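Local coordinates for protein binary enterotoxin of Clostridium perfringens component a (Clostridium perfringens, PDB 5H04) that transfers, in all likelihood, ADP-ribose from NAD to a host protein as the enzymatic component of a two-part clostridial enterotoxin, at residues 87-92 and 157-162; 15-20 and 142-147. All blocks are in the same frame, centred on the assembly; numbering follows the deposited sequence.

Contact 1. Residues 87-92 and 157-162; sequences TKPLYV and HLKLPT
Lys159 lies across the ring of Tyr91. Its CG sits over one ring face, 3.9 Å from the ring centroid and 19° off the ring normal, which makes a CH-pi contact. Lys159 CG is anti to the backbone N (chi1 -171°) and the chain is fully extended beyond it. The butyl chain therefore follows the ring outward to the hydroxyl. There Lys159 NZ makes a weak hydrogen bond to Tyr91 OH at 3.4 Å.

His157 comes to the base of the same tyrosine, with NE2 3.5 Å from Tyr91 CB. The two rings meet obliquely, their planes at 38°. Asp9 and Lys203 hold the imidazole nitrogens by hydrogen bonds, and Tyr93 stacks on the ring.

On the opposite face of this strand pair, Leu90, Val92, Leu158 and Leu160 are buried and apolar. Val92 CG2 runs beside Leu158 CB at 3.8 Å, and the two side chains point the same way. Leu160 crosses Val92 at about a right angle, CD1 to Val92 CG1 3.8 Å.

Backbone bonds set this register. Leu160 N donates to Leu90 O at 2.8 Å, and Leu90 N returns a bond to Leu160 O. Leu158 N reaches Val92 O at 2.9 Å, paired with Val92 N to Leu158 O. Beyond the ladder, Thr162 OG1 touches Pro89 CD at 3.3 Å.

Tyr91 is the non-hydrogen-bonded partner of Lys159 in this antiparallel pair. The pair joins outer strand 90-96 to strand 154-160 in the five-stranded mixed sheet of an ADP-ribosyltransferase exoenzyme domain.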
ATOM      1  N   THR A  87       5.773   9.193  23.202  1.00 31.59           N
ATOM      2  CA  THR A  87       5.357   8.518  24.432  1.00 43.09           C
ATOM      3  C   THR A  87       3.870   8.685  24.727  1.00 41.21           C
ATOM      4  O   THR A  87       3.354   8.039  25.645  1.00 37.48           O
ATOM      5  CB  THR A  87       6.167   9.026  25.635  1.00 34.50           C
ATOM      6  OG1 THR A  87       5.855  10.401  25.877  1.00 42.32           O
ATOM      7  CG2 THR A  87       7.656   8.886  25.374  1.00 40.20           C
ATOM      8  N   LYS A  88       3.189   9.545  23.982  1.00 35.63           N
ATOM      9  CA  LYS A  88       1.732   9.650  23.979  1.00 32.68           C
ATOM     10  C   LYS A  88       1.327  10.044  22.564  1.00 37.79           C
ATOM     11  O   LYS A  88       2.173  10.439  21.762  1.00 30.55           O
ATOM     12  CB  LYS A  88       1.240  10.676  25.006  1.00 37.27           C
ATOM     13  CG  LYS A  88       1.616  12.105  24.689  1.00 33.24           C
ATOM     14  CD  LYS A  88       1.211  13.063  25.807  1.00 34.83           C
ATOM     15  CE  LYS A  88      -0.279  13.369  25.790  1.00 39.09           C
ATOM     16  NZ  LYS A  88      -0.619  14.543  26.644  1.00 38.21           N
ATOM     17  N   PRO A  89       0.037   9.906  22.225  1.00 33.75           N
ATOM     18  CA  PRO A  89      -0.378  10.238  20.854  1.00 29.97           C
ATOM     19  C   PRO A  89      -0.121  11.693  20.493  1.00 29.33           C
ATOM     20  O   PRO A  89      -0.110  12.588  21.345  1.00 25.70           O
ATOM     21  CB  PRO A  89      -1.878   9.922  20.857  1.00 27.67           C
ATOM     22  CG  PRO A  89      -2.023   8.862  21.901  1.00 33.47           C
ATOM     23  CD  PRO A  89      -1.042   9.241  22.975  1.00 37.90           C
ATOM     24  N   LEU A  90       0.073  11.929  19.193  1.00 22.77           N
ATOM     25  CA  LEU A  90       0.223  13.283  18.671  1.00 22.07           C
ATOM     26  C   LEU A  90      -0.629  13.421  17.421  1.00 20.02           C
ATOM     27  O   LEU A  90      -0.504  12.615  16.490  1.00 22.25           O
ATOM     28  CB  LEU A  90       1.692  13.600  18.356  1.00 27.99           C
ATOM     29  CG  LEU A  90       1.958  14.992  17.777  1.00 25.34           C
ATOM     30  CD1 LEU A  90       1.957  16.055  18.871  1.00 28.44           C
ATOM     31  CD2 LEU A  90       3.264  15.022  16.981  1.00 22.56           C
ATOM     32  N   TYR A  91      -1.508  14.412  17.410  1.00 18.97           N
ATOM     33  CA  TYR A  91      -2.240  14.763  16.203  1.00 22.18           C
ATOM     34  C   TYR A  91      -1.372  15.654  15.325  1.00 21.61           C
ATOM     35  O   TYR A  91      -0.713  16.571  15.823  1.00 21.99           O
ATOM     36  CB  TYR A  91      -3.542  15.486  16.550  1.00 24.79           C
ATOM     37  CG  TYR A  91      -4.607  14.627  17.225  1.00 26.21           C
ATOM     38  CD1 TYR A  91      -4.593  14.415  18.603  1.00 25.53           C
ATOM     39  CD2 TYR A  91      -5.633  14.040  16.484  1.00 32.96           C
ATOM     40  CE1 TYR A  91      -5.570  13.631  19.222  1.00 28.78           C
ATOM     41  CE2 TYR A  91      -6.613  13.260  17.099  1.00 31.29           C
ATOM     42  CZ  TYR A  91      -6.575  13.059  18.469  1.00 29.31           C
ATOM     43  OH  TYR A  91      -7.557  12.285  19.079  1.00 29.26           O
ATOM     44  N   VAL A  92      -1.380  15.387  14.012  1.00 19.66           N
ATOM     45  CA  VAL A  92      -0.595  16.157  13.045  1.00 19.28           C
ATOM     46  C   VAL A  92      -1.491  16.568  11.877  1.00 20.26           C
ATOM     47  O   VAL A  92      -2.613  16.088  11.718  1.00 19.77           O
ATOM     48  CB  VAL A  92       0.636  15.384  12.528  1.00 18.26           C
ATOM     49  CG1 VAL A  92       1.643  15.144  13.667  1.00 21.12           C
ATOM     50  CG2 VAL A  92       0.221  14.044  11.853  1.00 17.83           C
ATOM     51  N   HIS A 157      -6.176  15.453   9.301  1.00 21.11           N
ATOM     52  CA  HIS A 157      -5.901  15.598  10.724  1.00 17.84           C
ATOM     53  C   HIS A 157      -5.638  14.174  11.221  1.00 21.60           C
ATOM     54  O   HIS A 157      -6.578  13.400  11.418  1.00 19.63           O
ATOM     55  CB  HIS A 157      -7.103  16.255  11.406  1.00 16.66           C
ATOM     56  CG  HIS A 157      -6.891  16.594  12.850  1.00 22.26           C
ATOM     57  ND1 HIS A 157      -7.942  16.749  13.729  1.00 29.68           N
ATOM     58  CD2 HIS A 157      -5.766  16.827  13.566  1.00 24.89           C
ATOM     59  CE1 HIS A 157      -7.472  17.055  14.926  1.00 29.67           C
ATOM     60  NE2 HIS A 157      -6.154  17.109  14.854  1.00 28.08           N
ATOM     61  N   LEU A 158      -4.368  13.828  11.414  1.00 18.32           N
ATOM     62  CA  LEU A 158      -3.927  12.442  11.543  1.00 16.18           C
ATOM     63  C   LEU A 158      -3.426  12.158  12.954  1.00 21.06           C
ATOM     64  O   LEU A 158      -2.539  12.859  13.457  1.00 22.21           O
ATOM     65  CB  LEU A 158      -2.818  12.154  10.532  1.00 16.72           C
ATOM     66  CG  LEU A 158      -2.165  10.779  10.514  1.00 17.06           C
ATOM     67  CD1 LEU A 158      -3.185   9.747  10.046  1.00 16.85           C
ATOM     68  CD2 LEU A 158      -0.943  10.803   9.587  1.00 19.77           C
ATOM     69  N   LYS A 159      -3.974  11.118  13.586  1.00 19.31           N
ATOM     70  CA  LYS A 159      -3.614  10.788  14.964  1.00 22.99           C
ATOM     71  C   LYS A 159      -2.477   9.763  14.973  1.00 20.44           C
ATOM     72  O   LYS A 159      -2.651   8.606  14.564  1.00 21.90           O
ATOM     73  CB  LYS A 159      -4.837  10.285  15.733  1.00 23.87           C
ATOM     74  CG  LYS A 159      -4.559  10.127  17.219  1.00 23.50           C
ATOM     75  CD  LYS A 159      -5.786   9.649  17.967  1.00 24.93           C
ATOM     76  CE  LYS A 159      -5.512   9.592  19.456  1.00 31.90           C
ATOM     77  NZ  LYS A 159      -6.735   9.172  20.202  1.00 39.92           N
ATOM     78  N   LEU A 160      -1.299  10.191  15.423  1.00 19.29           N
ATOM     79  CA  LEU A 160      -0.203   9.240  15.543  1.00 20.14           C
ATOM     80  C   LEU A 160      -0.259   8.571  16.914  1.00 19.72           C
ATOM     81  O   LEU A 160      -0.315   9.269  17.935  1.00 22.06           O
ATOM     82  CB  LEU A 160       1.144   9.941  15.361  1.00 23.11           C
ATOM     83  CG  LEU A 160       1.257  10.884  14.153  1.00 21.71           C
ATOM     84  CD1 LEU A 160       2.630  11.534  14.119  1.00 20.40           C
ATOM     85  CD2 LEU A 160       0.976  10.132  12.854  1.00 20.92           C
ATOM     86  N   PRO A 161      -0.258   7.250  16.991  1.00 23.51           N
ATOM     87  CA  PRO A 161      -0.364   6.593  18.296  1.00 30.50           C
ATOM     88  C   PRO A 161       0.969   6.578  19.030  1.00 32.36           C
ATOM     89  O   PRO A 161       2.044   6.693  18.437  1.00 25.89           O
ATOM     90  CB  PRO A 161      -0.808   5.170  17.937  1.00 25.86           C
ATOM     91  CG  PRO A 161      -0.234   4.935  16.587  1.00 28.22           C
ATOM     92  CD  PRO A 161      -0.267   6.282  15.878  1.00 21.37           C
ATOM     93  N   THR A 162       0.870   6.431  20.353  1.00 34.75           N
ATOM     94  CA  THR A 162       2.029   6.138  21.193  1.00 31.54           C
ATOM     95  C   THR A 162       2.969   5.156  20.505  1.00 27.71           C
ATOM     96  O   THR A 162       2.528   4.191  19.875  1.00 32.28           O
ATOM     97  CB  THR A 162       1.556   5.555  22.530  1.00 27.10           C
ATOM     98  OG1 THR A 162       0.458   6.330  23.013  1.00 30.93           O
ATOM     99  CG2 THR A 162       2.673   5.590  23.551  1.00 39.30           C
TER

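Contact 2. Residues 15-20 and 142-147; sequences NSATLW and TMTEPD
Trp20 N donates a helical hydrogen bond to Ser16 O at 3.0 Å. This turn of helix 14-31 brings Ala17 and Trp20 to the same side, where both meet Met143.

The sulfur comes to Trp20 at the ring edge. Met143 SD is 5.0 Å from the centroid of the six-membered ring and 88° off its normal, so it lies almost in the ring plane. The nearest ring atom is CZ3, 3.8 Å from SD. With chi1 at 173°, Trp20 CG lies beside its own carbonyl carbon, and the benzo edge of the indole faces the sulfur. This is a Met-aromatic contact of the edge type. It ties helix 14-31 to the loop that runs from strand 139-141 to strand 154-160, in the N-terminal ADP-ribosyltransferase-like part of the chain.

The methionine then bends back at its last torsion (chi3 -71°). The bend turns the methyl group to the helix surface, where Met143 CE packs on Ala17 CB at 3.7 Å. CE is equally close to Ala17 O, also 3.7 Å. Ala17 points its methyl at the loop, and Met143 CB, nearer the loop backbone, touches the same methyl at 3.9 Å. Thr144 adds its own methyl, with CG2 4.0 Å from Ala17 CB. The small alanine methyl thus meets carbon from two successive loop residues. Beside it, the sulfur of Met143 also rests against Ala17 O.

Asp3 accepts a hydrogen bond from Trp20 NE1, which fixes the polar edge of the indole, and the ring of Phe10 meets the indole at a slant. Met143 also packs on Val178 of strand 177-180 and on Ala21, one turn on from Ala17.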
ATOM      1  N   ASN A  15       3.164  28.337  19.396  1.00 31.37           N
ATOM      2  CA  ASN A  15       4.242  28.564  20.351  1.00 30.40           C
ATOM      3  C   ASN A  15       4.513  27.327  21.195  1.00 29.68           C
ATOM      4  O   ASN A  15       5.674  26.990  21.448  1.00 34.84           O
ATOM      5  CB  ASN A  15       3.919  29.768  21.232  1.00 37.78           C
ATOM      6  CG  ASN A  15       4.027  31.077  20.483  1.00 39.54           C
ATOM      7  OD1 ASN A  15       4.770  31.185  19.508  1.00 40.21           O
ATOM      8  ND2 ASN A  15       3.288  32.087  20.937  1.00 39.32           N
ATOM      9  N   SER A  16       3.461  26.640  21.654  1.00 30.71           N
ATOM     10  CA  SER A  16       3.677  25.415  22.419  1.00 28.34           C
ATOM     11  C   SER A  16       4.272  24.317  21.552  1.00 26.05           C
ATOM     12  O   SER A  16       5.122  23.547  22.016  1.00 31.30           O
ATOM     13  CB  SER A  16       2.372  24.931  23.045  1.00 32.82           C
ATOM     14  OG  SER A  16       1.948  25.810  24.073  1.00 34.76           O
ATOM     15  N   ALA A  17       3.832  24.227  20.295  1.00 28.98           N
ATOM     16  CA  ALA A  17       4.400  23.247  19.374  1.00 27.62           C
ATOM     17  C   ALA A  17       5.896  23.458  19.212  1.00 27.13           C
ATOM     18  O   ALA A  17       6.686  22.504  19.256  1.00 30.01           O
ATOM     19  CB  ALA A  17       3.695  23.340  18.020  1.00 27.20           C
ATOM     20  N   THR A  18       6.303  24.714  19.004  1.00 31.02           N
ATOM     21  CA  THR A  18       7.711  25.015  18.777  1.00 25.43           C
ATOM     22  C   THR A  18       8.556  24.727  20.014  1.00 31.15           C
ATOM     23  O   THR A  18       9.647  24.155  19.905  1.00 29.42           O
ATOM     24  CB  THR A  18       7.858  26.474  18.350  1.00 32.63           C
ATOM     25  OG1 THR A  18       7.321  26.639  17.034  1.00 27.58           O
ATOM     26  CG2 THR A  18       9.315  26.905  18.364  1.00 32.11           C
ATOM     27  N   LEU A  19       8.071  25.116  21.197  1.00 31.04           N
ATOM     28  CA  LEU A  19       8.794  24.814  22.430  1.00 32.77           C
ATOM     29  C   LEU A  19       9.028  23.318  22.567  1.00 38.24           C
ATOM     30  O   LEU A  19      10.140  22.870  22.876  1.00 35.44           O
ATOM     31  CB  LEU A  19       8.013  25.343  23.636  1.00 30.34           C
ATOM     32  CG  LEU A  19       8.394  26.698  24.217  1.00 41.00           C
ATOM     33  CD1 LEU A  19       7.506  26.999  25.403  1.00 39.21           C
ATOM     34  CD2 LEU A  19       9.868  26.723  24.620  1.00 39.63           C
ATOM     35  N   TRP A  20       7.977  22.529  22.332  1.00 30.42           N
ATOM     36  CA  TRP A  20       8.085  21.076  22.393  1.00 30.73           C
ATOM     37  C   TRP A  20       9.055  20.545  21.340  1.00 28.98           C
ATOM     38  O   TRP A  20       9.928  19.721  21.638  1.00 27.37           O
ATOM     39  CB  TRP A  20       6.692  20.472  22.218  1.00 29.87           C
ATOM     40  CG  TRP A  20       6.687  18.991  22.086  1.00 27.01           C
ATOM     41  CD1 TRP A  20       6.799  18.078  23.091  1.00 28.81           C
ATOM     42  CD2 TRP A  20       6.543  18.243  20.874  1.00 28.95           C
ATOM     43  NE1 TRP A  20       6.746  16.804  22.583  1.00 29.48           N
ATOM     44  CE2 TRP A  20       6.582  16.875  21.223  1.00 28.14           C
ATOM     45  CE3 TRP A  20       6.385  18.594  19.529  1.00 27.05           C
ATOM     46  CZ2 TRP A  20       6.469  15.855  20.277  1.00 29.52           C
ATOM     47  CZ3 TRP A  20       6.277  17.565  18.582  1.00 22.01           C
ATOM     48  CH2 TRP A  20       6.325  16.220  18.966  1.00 26.40           C
ATOM     49  N   THR A 142       3.066  18.687   9.571  1.00 21.61           N
ATOM     50  CA  THR A 142       3.181  19.850  10.441  1.00 22.72           C
ATOM     51  C   THR A 142       2.434  19.610  11.750  1.00 25.68           C
ATOM     52  O   THR A 142       1.616  18.689  11.875  1.00 23.22           O
ATOM     53  CB  THR A 142       2.661  21.123   9.755  1.00 24.20           C
ATOM     54  OG1 THR A 142       1.231  21.064   9.606  1.00 28.92           O
ATOM     55  CG2 THR A 142       3.302  21.289   8.401  1.00 33.13           C
ATOM     56  N   MET A 143       2.734  20.462  12.737  1.00 22.75           N
ATOM     57  CA  MET A 143       2.274  20.255  14.107  1.00 21.42           C
ATOM     58  C   MET A 143       0.973  20.961  14.439  1.00 17.77           C
ATOM     59  O   MET A 143       0.352  20.621  15.448  1.00 23.80           O
ATOM     60  CB  MET A 143       3.344  20.727  15.094  1.00 24.77           C
ATOM     61  CG  MET A 143       4.659  19.967  14.963  1.00 25.81           C
ATOM     62  SD  MET A 143       5.828  20.528  16.209  1.00 27.77           S
ATOM     63  CE  MET A 143       6.243  22.161  15.594  1.00 30.91           C
ATOM     64  N   THR A 144       0.566  21.946  13.645  1.00 24.89           N
ATOM     65  CA  THR A 144      -0.598  22.759  13.938  1.00 19.31           C
ATOM     66  C   THR A 144      -1.448  22.910  12.684  1.00 23.43           C
ATOM     67  O   THR A 144      -0.973  22.756  11.556  1.00 23.38           O
ATOM     68  CB  THR A 144      -0.199  24.160  14.467  1.00 23.72           C
ATOM     69  OG1 THR A 144       0.734  24.765  13.563  1.00 26.42           O
ATOM     70  CG2 THR A 144       0.436  24.056  15.850  1.00 25.51           C
ATOM     71  N   GLU A 145      -2.718  23.225  12.901  1.00 25.13           N
ATOM     72  CA  GLU A 145      -3.637  23.475  11.802  1.00 23.74           C
ATOM     73  C   GLU A 145      -3.105  24.592  10.912  1.00 31.38           C
ATOM     74  O   GLU A 145      -2.819  25.691  11.416  1.00 32.99           O
ATOM     75  CB  GLU A 145      -5.018  23.840  12.332  1.00 26.37           C
ATOM     76  CG  GLU A 145      -6.055  23.979  11.224  1.00 30.15           C
ATOM     77  CD  GLU A 145      -7.310  24.702  11.686  1.00 46.16           C
ATOM     78  OE1 GLU A 145      -8.085  24.106  12.463  1.00 42.93           O
ATOM     79  OE2 GLU A 145      -7.503  25.880  11.285  1.00 46.42           O
ATOM     80  N   PRO A 146      -2.957  24.372   9.607  1.00 22.30           N
ATOM     81  CA  PRO A 146      -2.379  25.419   8.750  1.00 30.73           C
ATOM     82  C   PRO A 146      -3.219  26.694   8.777  1.00 32.71           C
ATOM     83  O   PRO A 146      -4.439  26.644   8.916  1.00 32.88           O
ATOM     84  CB  PRO A 146      -2.380  24.767   7.364  1.00 40.65           C
ATOM     85  CG  PRO A 146      -2.286  23.295   7.652  1.00 30.55           C
ATOM     86  CD  PRO A 146      -3.139  23.096   8.884  1.00 29.39           C
ATOM     87  N   ASP A 147      -2.547  27.839   8.654  1.00 39.23           N
ATOM     88  CA  ASP A 147      -3.146  29.163   8.669  1.00 39.84           C
ATOM     89  C   ASP A 147      -2.982  29.813   7.291  1.00 47.88           C
ATOM     90  O   ASP A 147      -3.155  31.024   7.134  1.00 42.00           O
ATOM     91  CB  ASP A 147      -2.503  29.982   9.801  1.00 32.63           C
ATOM     92  CG  ASP A 147      -3.056  31.417   9.885  1.00 65.02           C
ATOM     93  OD1 ASP A 147      -4.242  31.623   9.476  1.00 61.97           O
ATOM     94  OD2 ASP A 147      -2.342  32.322  10.387  1.00 62.01           O
TER

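Both contacts belong to the N-terminal half of the chain, away from the NADH site. Contact 1 pairs the outer strand of a sheet with its neighbour. It is partly buried, with paired backbone bonds, a buried aliphatic face and a more polar face of Tyr91, Lys159 and His157. Contact 2 is smaller and buried. It joins a helix to a loop mainly through side chains, without a hydrogen bond between the two segments. The two touch directly. Leu90 CD2 meets Trp20 CH2 at 3.8 Å, and Val92 CB lies 3.5 Å from Thr142 O. Helix 14-31 and the loop thus pack against outer strand 90-96. Asp3 serves both, with hydrogen bonds to Thr87 OG1 and to Trp20 NE1.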